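Local coordinates for cell division control protein Cdc48 (Mycobacterium smegmatis, PDB 5E7P) that probably binds and hydrolyses ATP, as a double-module AAA-family ATPase captured here with ADP in its nucleotide pockets, at residues Trp244-Leu249 / Cys284-Val289; Ala315-Gly320 / Val356-Val361; Leu391-Ala396 / Ser542-Val547; Asp576-Leu581 / Arg621-Leu626. All coordinates share one frame; numbering follows the deposited sequence.

Interaction 1 (Trp244-Leu249 / Cys284-Val289)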
loop_
_atom_site.group_PDB
_atom_site.type_symbol
_atom_site.label_atom_id
_atom_site.label_comp_id
_atom_site.label_asym_id
_atom_site.label_seq_id
_atom_site.Cartn_x
_atom_site.Cartn_y
_atom_site.Cartn_z
ATOM N N TRP A 244 18.381 7.085 -18.619
ATOM C CA TRP A 244 18.145 8.517 -18.483
ATOM C C TRP A 244 19.339 9.217 -17.841
ATOM O O TRP A 244 19.778 10.268 -18.307
ATOM C CB TRP A 244 16.898 8.771 -17.641
ATOM C CG TRP A 244 15.607 8.512 -18.347
ATOM C CD1 TRP A 244 15.418 8.356 -19.690
ATOM C CD2 TRP A 244 14.316 8.373 -17.740
ATOM N NE1 TRP A 244 14.089 8.133 -19.956
ATOM C CE2 TRP A 244 13.391 8.140 -18.777
ATOM C CE3 TRP A 244 13.854 8.426 -16.419
ATOM C CZ2 TRP A 244 12.030 7.962 -18.535
ATOM C CZ3 TRP A 244 12.503 8.252 -16.182
ATOM C CH2 TRP A 244 11.607 8.020 -17.234
ATOM N N LEU A 245 19.851 8.625 -16.765
ATOM C CA LEU A 245 21.004 9.167 -16.057
ATOM C C LEU A 245 22.240 9.240 -16.943
ATOM O O LEU A 245 22.970 10.231 -16.921
ATOM C CB LEU A 245 21.322 8.324 -14.821
ATOM C CG LEU A 245 20.608 8.672 -13.519
ATOM C CD1 LEU A 245 21.072 7.742 -12.410
ATOM C CD2 LEU A 245 20.850 10.131 -13.143
ATOM N N ARG A 246 22.475 8.187 -17.717
ATOM C CA ARG A 246 23.668 8.122 -18.550
ATOM C C ARG A 246 23.636 9.154 -19.672
ATOM O O ARG A 246 24.645 9.792 -19.959
ATOM C CB ARG A 246 23.877 6.705 -19.088
ATOM C CG ARG A 246 24.108 5.689 -17.980
ATOM C CD ARG A 246 24.632 4.356 -18.485
ATOM N NE ARG A 246 25.007 3.500 -17.360
ATOM C CZ ARG A 246 26.190 3.533 -16.754
ATOM N NH1 ARG A 246 27.128 4.374 -17.170
ATOM N NH2 ARG A 246 26.439 2.724 -15.732
ATOM N N LEU A 247 22.473 9.330 -20.289
ATOM C CA LEU A 247 22.319 10.331 -21.339
ATOM C C LEU A 247 22.546 11.736 -20.793
ATOM O O LEU A 247 23.229 12.552 -21.408
ATOM C CB LEU A 247 20.930 10.239 -21.971
ATOM C CG LEU A 247 20.667 9.026 -22.861
ATOM C CD1 LEU A 247 19.225 9.027 -23.314
ATOM C CD2 LEU A 247 21.607 9.023 -24.058
ATOM N N SER A 248 21.973 12.008 -19.627
ATOM C CA SER A 248 22.093 13.321 -19.012
ATOM C C SER A 248 23.510 13.612 -18.529
ATOM O O SER A 248 24.048 14.685 -18.785
ATOM C CB SER A 248 21.109 13.459 -17.852
ATOM O OG SER A 248 21.232 14.728 -17.235
ATOM N N LEU A 249 24.115 12.651 -17.838
ATOM C CA LEU A 249 25.393 12.878 -17.171
ATOM C C LEU A 249 26.620 12.482 -17.988
ATOM O O LEU A 249 27.673 13.104 -17.853
ATOM C CB LEU A 249 25.426 12.155 -15.824
ATOM C CG LEU A 249 24.367 12.563 -14.799
ATOM C CD1 LEU A 249 24.563 11.805 -13.495
ATOM C CD2 LEU A 249 24.403 14.067 -14.568
ATOM N N CYS A 284 22.458 4.521 -9.134
ATOM C CA CYS A 284 23.427 5.601 -8.995
ATOM C C CYS A 284 24.725 5.140 -8.346
ATOM O O CYS A 284 25.512 5.965 -7.887
ATOM C CB CYS A 284 22.836 6.737 -8.156
ATOM S SG CYS A 284 21.342 7.487 -8.830
ATOM N N ALA A 285 24.943 3.827 -8.307
ATOM C CA ALA A 285 26.095 3.246 -7.615
ATOM C C ALA A 285 27.448 3.816 -8.047
ATOM O O ALA A 285 28.342 3.991 -7.219
ATOM C CB ALA A 285 26.091 1.735 -7.763
ATOM N N SER A 286 27.595 4.106 -9.336
ATOM C CA SER A 286 28.860 4.620 -9.854
ATOM C C SER A 286 28.936 6.142 -9.776
ATOM O O SER A 286 29.961 6.734 -10.107
ATOM C CB SER A 286 29.084 4.159 -11.296
ATOM O OG SER A 286 28.123 4.729 -12.169
ATOM N N ARG A 287 27.847 6.770 -9.344
ATOM C CA ARG A 287 27.799 8.220 -9.196
ATOM C C ARG A 287 28.047 8.589 -7.741
ATOM O O ARG A 287 27.921 7.745 -6.851
ATOM C CB ARG A 287 26.424 8.754 -9.605
ATOM C CG ARG A 287 25.829 8.118 -10.844
ATOM C CD ARG A 287 26.475 8.647 -12.103
ATOM N NE ARG A 287 25.954 7.984 -13.294
ATOM C CZ ARG A 287 26.361 8.247 -14.533
ATOM N NH1 ARG A 287 27.295 9.164 -14.743
ATOM N NH2 ARG A 287 25.832 7.595 -15.560
ATOM N N ARG A 288 28.398 9.847 -7.493
ATOM C CA ARG A 288 28.401 10.346 -6.125
ATOM C C ARG A 288 26.992 10.833 -5.797
ATOM O O ARG A 288 26.371 11.565 -6.572
ATOM C CB ARG A 288 29.459 11.441 -5.910
ATOM C CG ARG A 288 29.123 12.810 -6.474
ATOM C CD ARG A 288 30.284 13.783 -6.294
ATOM N NE ARG A 288 30.625 14.014 -4.891
ATOM C CZ ARG A 288 30.156 15.020 -4.160
ATOM N NH1 ARG A 288 30.527 15.147 -2.894
ATOM N NH2 ARG A 288 29.314 15.898 -4.693
ATOM N N VAL A 289 26.469 10.390 -4.663
ATOM C CA VAL A 289 25.092 10.703 -4.321
ATOM C C VAL A 289 24.992 11.521 -3.045
ATOM O O VAL A 289 25.523 11.139 -2.002
ATOM C CB VAL A 289 24.243 9.429 -4.175
ATOM C CG1 VAL A 289 22.792 9.791 -3.924
ATOM C CG2 VAL A 289 24.368 8.578 -5.418
#
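Arg-287 reaches from the loop behind helix 276-283 to the last turn of helix 237-249 and lies across the side chains there. It accounts for the greater part of the loop's share of the contact. A bend at chi2 (-77°) turns the chain from the loop toward the helix, and beyond it the side chain runs extended to the guanidinium. Leu-249 CD1 lies over one face of that group, 4.1 Å from Arg-287 CZ, and Leu-249 CB comes within 3.7 Å of Arg-287 NH1. At the edge of the same group, near its plane, Arg-246 CG sits 3.5 Å from Arg-287 NH2. The two guanidinium planes are turned 47° to each other. Asp-250, just past the helix end, probably makes their approach tolerable: it forms a salt bridge with Arg-287 and a long, weak ion pair with Arg-246; Asp-242 holds Arg-246 NE. Leu-245 CD1 meets Cys-284 SG at 3.6 Å, an apolar contact between two buried residues. Cys-284 also rests on Val-322 and Ile-364, while Leu-245 touches Ala-362, so helix 237-249 and the loop leading into strand 289-293 close over strands 321-326 and 361-366 of the first AAA module's sheet.

Interaction 2 (Ala315-Gly320 / Val356-Val361)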
loop_
_atom_site.group_PDB
_atom_site.type_symbol
_atom_site.label_atom_id
_atom_site.label_comp_id
_atom_site.label_asym_id
_atom_site.label_seq_id
_atom_site.Cartn_x
_atom_site.Cartn_y
_atom_site.Cartn_z
ATOM N N ALA A 315 26.166 21.083 -1.898
ATOM C CA ALA A 315 27.108 19.970 -1.872
ATOM C C ALA A 315 27.086 19.186 -3.182
ATOM O O ALA A 315 28.128 18.740 -3.667
ATOM C CB ALA A 315 26.813 19.053 -0.697
ATOM N N VAL A 316 25.898 19.020 -3.755
ATOM C CA VAL A 316 25.768 18.288 -5.008
ATOM C C VAL A 316 26.214 19.135 -6.201
ATOM O O VAL A 316 26.643 18.601 -7.221
ATOM C CB VAL A 316 24.329 17.758 -5.232
ATOM C CG1 VAL A 316 23.392 18.883 -5.647
ATOM C CG2 VAL A 316 24.328 16.644 -6.275
ATOM N N THR A 317 26.125 20.454 -6.065
ATOM C CA THR A 317 26.520 21.359 -7.139
ATOM C C THR A 317 27.992 21.745 -7.029
ATOM O O THR A 317 28.535 22.405 -7.914
ATOM C CB THR A 317 25.657 22.636 -7.161
ATOM O OG1 THR A 317 25.704 23.274 -5.878
ATOM C CG2 THR A 317 24.214 22.297 -7.499
ATOM N N GLU A 318 28.632 21.326 -5.942
ATOM C CA GLU A 318 30.050 21.601 -5.740
ATOM C C GLU A 318 30.917 20.679 -6.589
ATOM O O GLU A 318 31.978 21.078 -7.063
ATOM C CB GLU A 318 30.426 21.457 -4.263
ATOM N N SER A 319 30.461 19.447 -6.784
ATOM C CA SER A 319 31.242 18.467 -7.529
ATOM C C SER A 319 30.422 17.787 -8.625
ATOM O O SER A 319 30.976 17.151 -9.520
ATOM C CB SER A 319 31.823 17.418 -6.575
ATOM O OG SER A 319 33.099 16.979 -7.010
ATOM N N GLY A 320 29.105 17.932 -8.558
ATOM C CA GLY A 320 28.226 17.266 -9.502
ATOM C C GLY A 320 27.735 15.951 -8.932
ATOM O O GLY A 320 28.131 15.558 -7.836
ATOM N N VAL A 356 18.760 21.317 -10.340
ATOM C CA VAL A 356 18.416 20.701 -11.620
ATOM C C VAL A 356 19.039 21.446 -12.804
ATOM O O VAL A 356 19.425 20.839 -13.801
ATOM C CB VAL A 356 16.885 20.609 -11.787
ATOM C CG1 VAL A 356 16.517 20.051 -13.151
ATOM C CG2 VAL A 356 16.288 19.745 -10.685
ATOM N N ALA A 357 19.158 22.762 -12.680
ATOM C CA ALA A 357 19.721 23.579 -13.750
ATOM C C ALA A 357 21.250 23.520 -13.794
ATOM O O ALA A 357 21.868 24.055 -14.714
ATOM C CB ALA A 357 19.243 25.020 -13.617
ATOM N N THR A 358 21.853 22.868 -12.803
ATOM C CA THR A 358 23.305 22.755 -12.730
ATOM C C THR A 358 23.836 21.613 -13.599
ATOM O O THR A 358 23.401 20.466 -13.462
ATOM C CB THR A 358 23.786 22.542 -11.281
ATOM O OG1 THR A 358 23.267 23.581 -10.440
ATOM C CG2 THR A 358 25.307 22.562 -11.219
ATOM N N PRO A 359 24.778 21.929 -14.503
ATOM C CA PRO A 359 25.429 20.926 -15.353
ATOM C C PRO A 359 26.153 19.873 -14.514
ATOM O O PRO A 359 26.848 20.223 -13.556
ATOM C CB PRO A 359 26.446 21.749 -16.151
ATOM C CG PRO A 359 25.915 23.145 -16.130
ATOM C CD PRO A 359 25.227 23.298 -14.809
ATOM N N GLY A 360 25.980 18.602 -14.871
ATOM C CA GLY A 360 26.599 17.509 -14.141
ATOM C C GLY A 360 25.843 17.125 -12.882
ATOM O O GLY A 360 26.342 16.362 -12.057
ATOM N N VAL A 361 24.635 17.657 -12.731
ATOM C CA VAL A 361 23.802 17.342 -11.575
ATOM C C VAL A 361 22.449 16.779 -12.007
ATOM O O VAL A 361 21.796 17.322 -12.898
ATOM C CB VAL A 361 23.579 18.583 -10.683
ATOM C CG1 VAL A 361 22.543 18.291 -9.603
ATOM C CG2 VAL A 361 24.890 19.032 -10.057
#
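The first torsions set how Thr-317 and Thr-358 meet: chi1 of 55° places OG1 of Thr-317 between its backbone N and carbonyl carbon and leaves CG2 opposite the carbonyl carbon, beside the backbone N, whereas chi1 of -54° sets OG1 of Thr-358 opposite its own carbonyl carbon. The methyl of Thr-317 thus comes against the hydroxyl side of its partner, CG2 lying 3.3 Å from Thr-358 OG1 and 3.8 Å from Thr-358 CB, with the two side chains crossing at about a right angle. Neither hydroxyl bonds to the other; Thr-317 OG1 turns back to Val-313 O, and Thr-358 OG1 to Lys-354 O. Val-361 turns both branches to the helix. Its CG1 packs on Val-316 CG1 at 4.1 Å, while CG2 fits against the helix end, 3.8 Å from Gly-320 CA. Both chains turn at glycines with positive phi: Gly-320, where the chain leaves helical backbone angles, and Gly-360, third in the type II turn from Thr-358 to Val-361. No hydrogen bond joins the two segments themselves, although Gly-360 pairs through its backbone with Gly-321, one residue on. Helices 302-319 and 344-356 here hand over to the neighbouring parallel strands 321-326 and 361-366, and helix 344-356 belongs to the beta-alpha-beta crossover between those strands, the repeating element of the P-loop NTPase fold.

Interaction 3 (Leu391-Ala396 / Ser542-Val547)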
loop_
_atom_site.group_PDB
_atom_site.type_symbol
_atom_site.label_atom_id
_atom_site.label_comp_id
_atom_site.label_asym_id
_atom_site.label_seq_id
_atom_site.Cartn_x
_atom_site.Cartn_y
_atom_site.Cartn_z
ATOM N N LEU A 391 4.249 -4.010 -7.963
ATOM C CA LEU A 391 4.317 -5.127 -7.025
ATOM C C LEU A 391 4.926 -6.338 -7.715
ATOM O O LEU A 391 4.700 -6.557 -8.905
ATOM C CB LEU A 391 2.921 -5.512 -6.519
ATOM C CG LEU A 391 2.114 -4.579 -5.612
ATOM C CD1 LEU A 391 0.683 -5.082 -5.508
ATOM C CD2 LEU A 391 2.737 -4.475 -4.235
ATOM N N PRO A 392 5.700 -7.135 -6.965
ATOM C CA PRO A 392 6.258 -8.374 -7.511
ATOM C C PRO A 392 5.183 -9.446 -7.673
ATOM O O PRO A 392 4.399 -9.666 -6.747
ATOM C CB PRO A 392 7.262 -8.801 -6.434
ATOM C CG PRO A 392 6.743 -8.197 -5.170
ATOM C CD PRO A 392 6.135 -6.888 -5.577
ATOM N N ASP A 393 5.139 -10.103 -8.830
ATOM C CA ASP A 393 4.279 -11.273 -8.976
ATOM C C ASP A 393 4.914 -12.465 -8.263
ATOM O O ASP A 393 5.996 -12.335 -7.686
ATOM C CB ASP A 393 3.981 -11.591 -10.447
ATOM C CG ASP A 393 5.235 -11.846 -11.273
ATOM O OD1 ASP A 393 6.324 -12.075 -10.703
ATOM O OD2 ASP A 393 5.119 -11.829 -12.517
ATOM N N ALA A 394 4.246 -13.614 -8.304
ATOM C CA ALA A 394 4.731 -14.807 -7.614
ATOM C C ALA A 394 6.168 -15.167 -8.009
ATOM O O ALA A 394 6.981 -15.528 -7.160
ATOM C CB ALA A 394 3.795 -15.984 -7.863
ATOM N N THR A 395 6.474 -15.055 -9.298
ATOM C CA THR A 395 7.819 -15.336 -9.789
ATOM C C THR A 395 8.831 -14.354 -9.207
ATOM O O THR A 395 9.881 -14.753 -8.694
ATOM C CB THR A 395 7.884 -15.267 -11.323
ATOM O OG1 THR A 395 6.909 -16.153 -11.884
ATOM C CG2 THR A 395 9.262 -15.667 -11.808
ATOM N N ALA A 396 8.507 -13.068 -9.289
ATOM C CA ALA A 396 9.370 -12.023 -8.749
ATOM C C ALA A 396 9.565 -12.177 -7.241
ATOM O O ALA A 396 10.651 -11.925 -6.718
ATOM C CB ALA A 396 8.808 -10.650 -9.079
ATOM N N SER A 542 -2.083 -8.229 -9.232
ATOM C CA SER A 542 -1.474 -9.398 -9.858
ATOM C C SER A 542 0.053 -9.378 -9.811
ATOM O O SER A 542 0.686 -10.417 -9.622
ATOM C CB SER A 542 -1.945 -9.519 -11.309
ATOM O OG SER A 542 -3.359 -9.556 -11.386
ATOM N N GLY A 543 0.637 -8.196 -9.988
ATOM C CA GLY A 543 2.082 -8.053 -10.042
ATOM C C GLY A 543 2.555 -7.878 -11.470
ATOM O O GLY A 543 1.755 -8.011 -12.397
ATOM N N ARG A 544 3.845 -7.579 -11.643
ATOM C CA ARG A 544 4.467 -7.396 -12.962
ATOM C C ARG A 544 3.625 -6.484 -13.854
ATOM O O ARG A 544 3.431 -6.742 -15.042
ATOM C CB ARG A 544 4.717 -8.750 -13.640
ATOM C CG ARG A 544 5.729 -8.709 -14.785
ATOM C CD ARG A 544 6.085 -10.105 -15.263
ATOM N NE ARG A 544 6.813 -10.861 -14.245
ATOM C CZ ARG A 544 8.132 -10.814 -14.076
ATOM N NH1 ARG A 544 8.711 -11.534 -13.123
ATOM N NH2 ARG A 544 8.875 -10.043 -14.859
ATOM N N LEU A 545 3.121 -5.415 -13.255
ATOM C CA LEU A 545 2.174 -4.533 -13.908
ATOM C C LEU A 545 2.029 -3.285 -13.049
ATOM O O LEU A 545 1.433 -3.335 -11.980
ATOM C CB LEU A 545 0.823 -5.238 -14.045
ATOM C CG LEU A 545 -0.387 -4.357 -14.351
ATOM C CD1 LEU A 545 -0.225 -3.712 -15.713
ATOM C CD2 LEU A 545 -1.682 -5.149 -14.268
ATOM N N SER A 546 2.591 -2.169 -13.497
ATOM C CA SER A 546 2.501 -0.938 -12.723
ATOM C C SER A 546 1.102 -0.334 -12.835
ATOM O O SER A 546 0.546 -0.225 -13.927
ATOM C CB SER A 546 3.578 0.064 -13.155
ATOM O OG SER A 546 3.494 0.355 -14.538
ATOM N N VAL A 547 0.532 0.042 -11.696
ATOM C CA VAL A 547 -0.821 0.584 -11.658
ATOM C C VAL A 547 -0.806 2.088 -11.414
ATOM O O VAL A 547 -0.118 2.577 -10.520
ATOM C CB VAL A 547 -1.672 -0.106 -10.577
ATOM C CG1 VAL A 547 -3.080 0.494 -10.527
ATOM C CG2 VAL A 547 -1.723 -1.609 -10.833
#
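Ser-542 meets Asp-393 through its backbone: its carbonyl O lies 3.6 Å from Asp-393 CB, while its hydroxyl is bonded back to Leu-539 O. Gly-543 follows, with its CA pressed against the 391-393 backbone and making a CA-H...O contact with Leu-391 O at 3.2 Å; here the two backbones approach closely, CA of Gly-543 and CA of Asp-393 being 4.0 Å apart. Arg-544 supplies the polar grip. Its backbone N donates to Leu-391 O at 3.0 Å. Its side chain starts with CG opposite the backbone N (chi1 -162°) and bends at chi3, which brings NE to within 2.6 Å of Asp-393 OD2 in a salt bridge. The oxygen lies close to the guanidinium plane, but NE approaches the carboxylate from its syn side and 30° out of its plane. NH1 adds only a weak bond to Asp-393 OD1. Leu-545 then leads off to helix 491-506, its N held by Ser-390 OG, and the chain continues into strand 546-551. Asp-393 is also the N-cap of helix 394-404, OD1 accepting from Ala-396 N at 2.8 Å. One carboxylate thus serves a helix start and an arginine of the second AAA module together, a setting that would be expected to favour its ionised form and that ties this module to the helix carrying Met-403 and Leu-404 of the first ADP pocket.

Interaction 4 (Asp576-Leu581 / Arg621-Leu626)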
loop_
_atom_site.group_PDB
_atom_site.type_symbol
_atom_site.label_atom_id
_atom_site.label_comp_id
_atom_site.label_asym_id
_atom_site.label_seq_id
_atom_site.Cartn_x
_atom_site.Cartn_y
_atom_site.Cartn_z
ATOM N N ASP A 576 5.920 5.470 -19.451
ATOM C CA ASP A 576 7.307 5.262 -19.041
ATOM C C ASP A 576 7.483 4.070 -18.104
ATOM O O ASP A 576 8.605 3.616 -17.878
ATOM C CB ASP A 576 7.870 6.528 -18.383
ATOM C CG ASP A 576 8.020 7.682 -19.363
ATOM O OD1 ASP A 576 8.042 7.434 -20.587
ATOM O OD2 ASP A 576 8.127 8.840 -18.908
ATOM N N SER A 577 6.380 3.563 -17.563
ATOM C CA SER A 577 6.441 2.481 -16.582
ATOM C C SER A 577 5.888 1.156 -17.107
ATOM O O SER A 577 5.746 0.203 -16.342
ATOM C CB SER A 577 5.690 2.876 -15.308
ATOM O OG SER A 577 6.156 4.113 -14.805
ATOM N N ALA A 578 5.584 1.107 -18.402
ATOM C CA ALA A 578 5.004 -0.078 -19.041
ATOM C C ALA A 578 5.746 -1.369 -18.690
ATOM O O ALA A 578 6.971 -1.365 -18.587
ATOM C CB ALA A 578 4.964 0.114 -20.545
ATOM N N PRO A 579 5.009 -2.483 -18.515
ATOM C CA PRO A 579 3.558 -2.661 -18.681
ATOM C C PRO A 579 2.720 -1.958 -17.612
ATOM O O PRO A 579 2.990 -2.088 -16.416
ATOM C CB PRO A 579 3.382 -4.180 -18.587
ATOM C CG PRO A 579 4.531 -4.637 -17.770
ATOM C CD PRO A 579 5.673 -3.747 -18.154
ATOM N N SER A 580 1.704 -1.220 -18.051
ATOM C CA SER A 580 0.952 -0.356 -17.147
ATOM C C SER A 580 -0.556 -0.470 -17.317
ATOM O O SER A 580 -1.062 -0.622 -18.429
ATOM C CB SER A 580 1.363 1.110 -17.342
ATOM O OG SER A 580 2.746 1.304 -17.095
ATOM N N LEU A 581 -1.263 -0.379 -16.198
ATOM C CA LEU A 581 -2.711 -0.229 -16.201
ATOM C C LEU A 581 -3.056 1.185 -15.756
ATOM O O LEU A 581 -2.569 1.660 -14.726
ATOM C CB LEU A 581 -3.366 -1.238 -15.258
ATOM C CG LEU A 581 -4.864 -1.050 -14.999
ATOM C CD1 LEU A 581 -5.653 -1.166 -16.291
ATOM C CD2 LEU A 581 -5.368 -2.055 -13.972
ATOM N N ARG A 621 1.020 -1.579 -26.783
ATOM C CA ARG A 621 0.664 -2.942 -26.401
ATOM C C ARG A 621 0.877 -3.217 -24.918
ATOM O O ARG A 621 0.294 -4.148 -24.364
ATOM C CB ARG A 621 1.455 -3.954 -27.231
ATOM C CG ARG A 621 1.117 -3.915 -28.709
ATOM C CD ARG A 621 1.571 -5.175 -29.429
ATOM N NE ARG A 621 1.000 -5.249 -30.769
ATOM C CZ ARG A 621 -0.128 -5.886 -31.057
ATOM N NH1 ARG A 621 -0.795 -6.516 -30.101
ATOM N NH2 ARG A 621 -0.581 -5.900 -32.304
ATOM N N ASP A 622 1.713 -2.408 -24.278
ATOM C CA ASP A 622 2.042 -2.611 -22.873
ATOM C C ASP A 622 1.335 -1.612 -21.957
ATOM O O ASP A 622 1.691 -1.467 -20.791
ATOM C CB ASP A 622 3.559 -2.556 -22.665
ATOM C CG ASP A 622 4.232 -1.497 -23.524
ATOM O OD1 ASP A 622 3.522 -0.641 -24.094
ATOM O OD2 ASP A 622 5.478 -1.519 -23.624
ATOM N N VAL A 623 0.332 -0.921 -22.489
ATOM C CA VAL A 623 -0.460 -0.002 -21.677
ATOM C C VAL A 623 -1.951 -0.198 -21.924
ATOM O O VAL A 623 -2.417 -0.116 -23.059
ATOM C CB VAL A 623 -0.095 1.479 -21.949
ATOM C CG1 VAL A 623 -0.967 2.399 -21.112
ATOM C CG2 VAL A 623 1.378 1.737 -21.665
ATOM N N VAL A 624 -2.697 -0.461 -20.855
ATOM C CA VAL A 624 -4.149 -0.574 -20.943
ATOM C C VAL A 624 -4.804 0.530 -20.122
ATOM O O VAL A 624 -4.362 0.835 -19.014
ATOM C CB VAL A 624 -4.651 -1.937 -20.433
ATOM C CG1 VAL A 624 -6.151 -2.061 -20.636
ATOM C CG2 VAL A 624 -3.938 -3.061 -21.142
ATOM N N VAL A 625 -5.851 1.135 -20.674
ATOM C CA VAL A 625 -6.604 2.150 -19.954
ATOM C C VAL A 625 -8.018 1.657 -19.656
ATOM O O VAL A 625 -8.711 1.151 -20.537
ATOM C CB VAL A 625 -6.648 3.489 -20.729
ATOM C CG1 VAL A 625 -7.087 3.265 -22.177
ATOM C CG2 VAL A 625 -7.553 4.493 -20.020
ATOM N N LEU A 626 -8.435 1.795 -18.403
ATOM C CA LEU A 626 -9.762 1.360 -17.989
ATOM C C LEU A 626 -10.475 2.459 -17.210
ATOM O O LEU A 626 -9.948 2.979 -16.227
ATOM C CB LEU A 626 -9.661 0.089 -17.142
ATOM C CG LEU A 626 -10.954 -0.582 -16.672
ATOM C CD1 LEU A 626 -10.772 -2.097 -16.636
ATOM C CD2 LEU A 626 -11.390 -0.064 -15.301
#
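Ser-580 and Leu-581 pair in parallel with Val-623 and Val-624, the touching parts of the two segments running 18° apart, and Ser-580 makes both backbone bonds: its N donates to Asp-622 O at 2.8 Å and its O accepts from Val-624 N at 2.9 Å. Ahead of the strand, the peptide before Pro-579 is cis, and Ala-578 just ahead of it points its CB toward the other segment. This CB rests 3.5 Å from Asp-622 CG and 4.1 Å from Val-623 CG2. Pro-579 CA lies 3.1 Å from Asp-622 O, so this carbonyl takes the Ser-580 N-H bond and a weaker CA-H...O contact. Leu-581 directs CG opposite its backbone N (chi1 171°), and the tip of its chain bends back over the neighbouring strand, where CD1 lies 4.3 Å from Val-624 CB and 4.3 Å from Leu-626 CB. Ser-580, on the same face of the sheet as Val-623, sends its hydroxyl to Ala-574 O near the end of helix 563-576. On the other face Val-624 packs against Val-501 and Leu-505 of helix 491-506, and Leu-626 against Leu-497. Strand 580-585 is flanked on its far side by strand 546-551, and strand 623-629 by 521-525; strand 623-629 is followed directly by Asn-630, which binds ADP at the second site.

Interactions 1 and 2 belong to the first AAA module and adjoin each other: Arg-288 probably donates from NH2 to Ala-315 O, and Leu-249 packs on Gly-360. Both are partly buried, lack direct hydrogen bonds between their segments, and join helix ends and loops around strands 321-326 and 361-366. Interaction 4 is the buried one, a backbone-bonded strand pair within the second module's sheet. Interaction 3 reaches that sheet too, since strands 546-551 and 580-585 are neighbours and the Ser-546 and Ser-580 hydroxyls are probably bonded, but its salt bridge lies at the partly exposed junction with 391-396. Interactions 1 and 4 lie about 27 Å apart between centres, linked by a packing touch of Trp-244 on Asp-576.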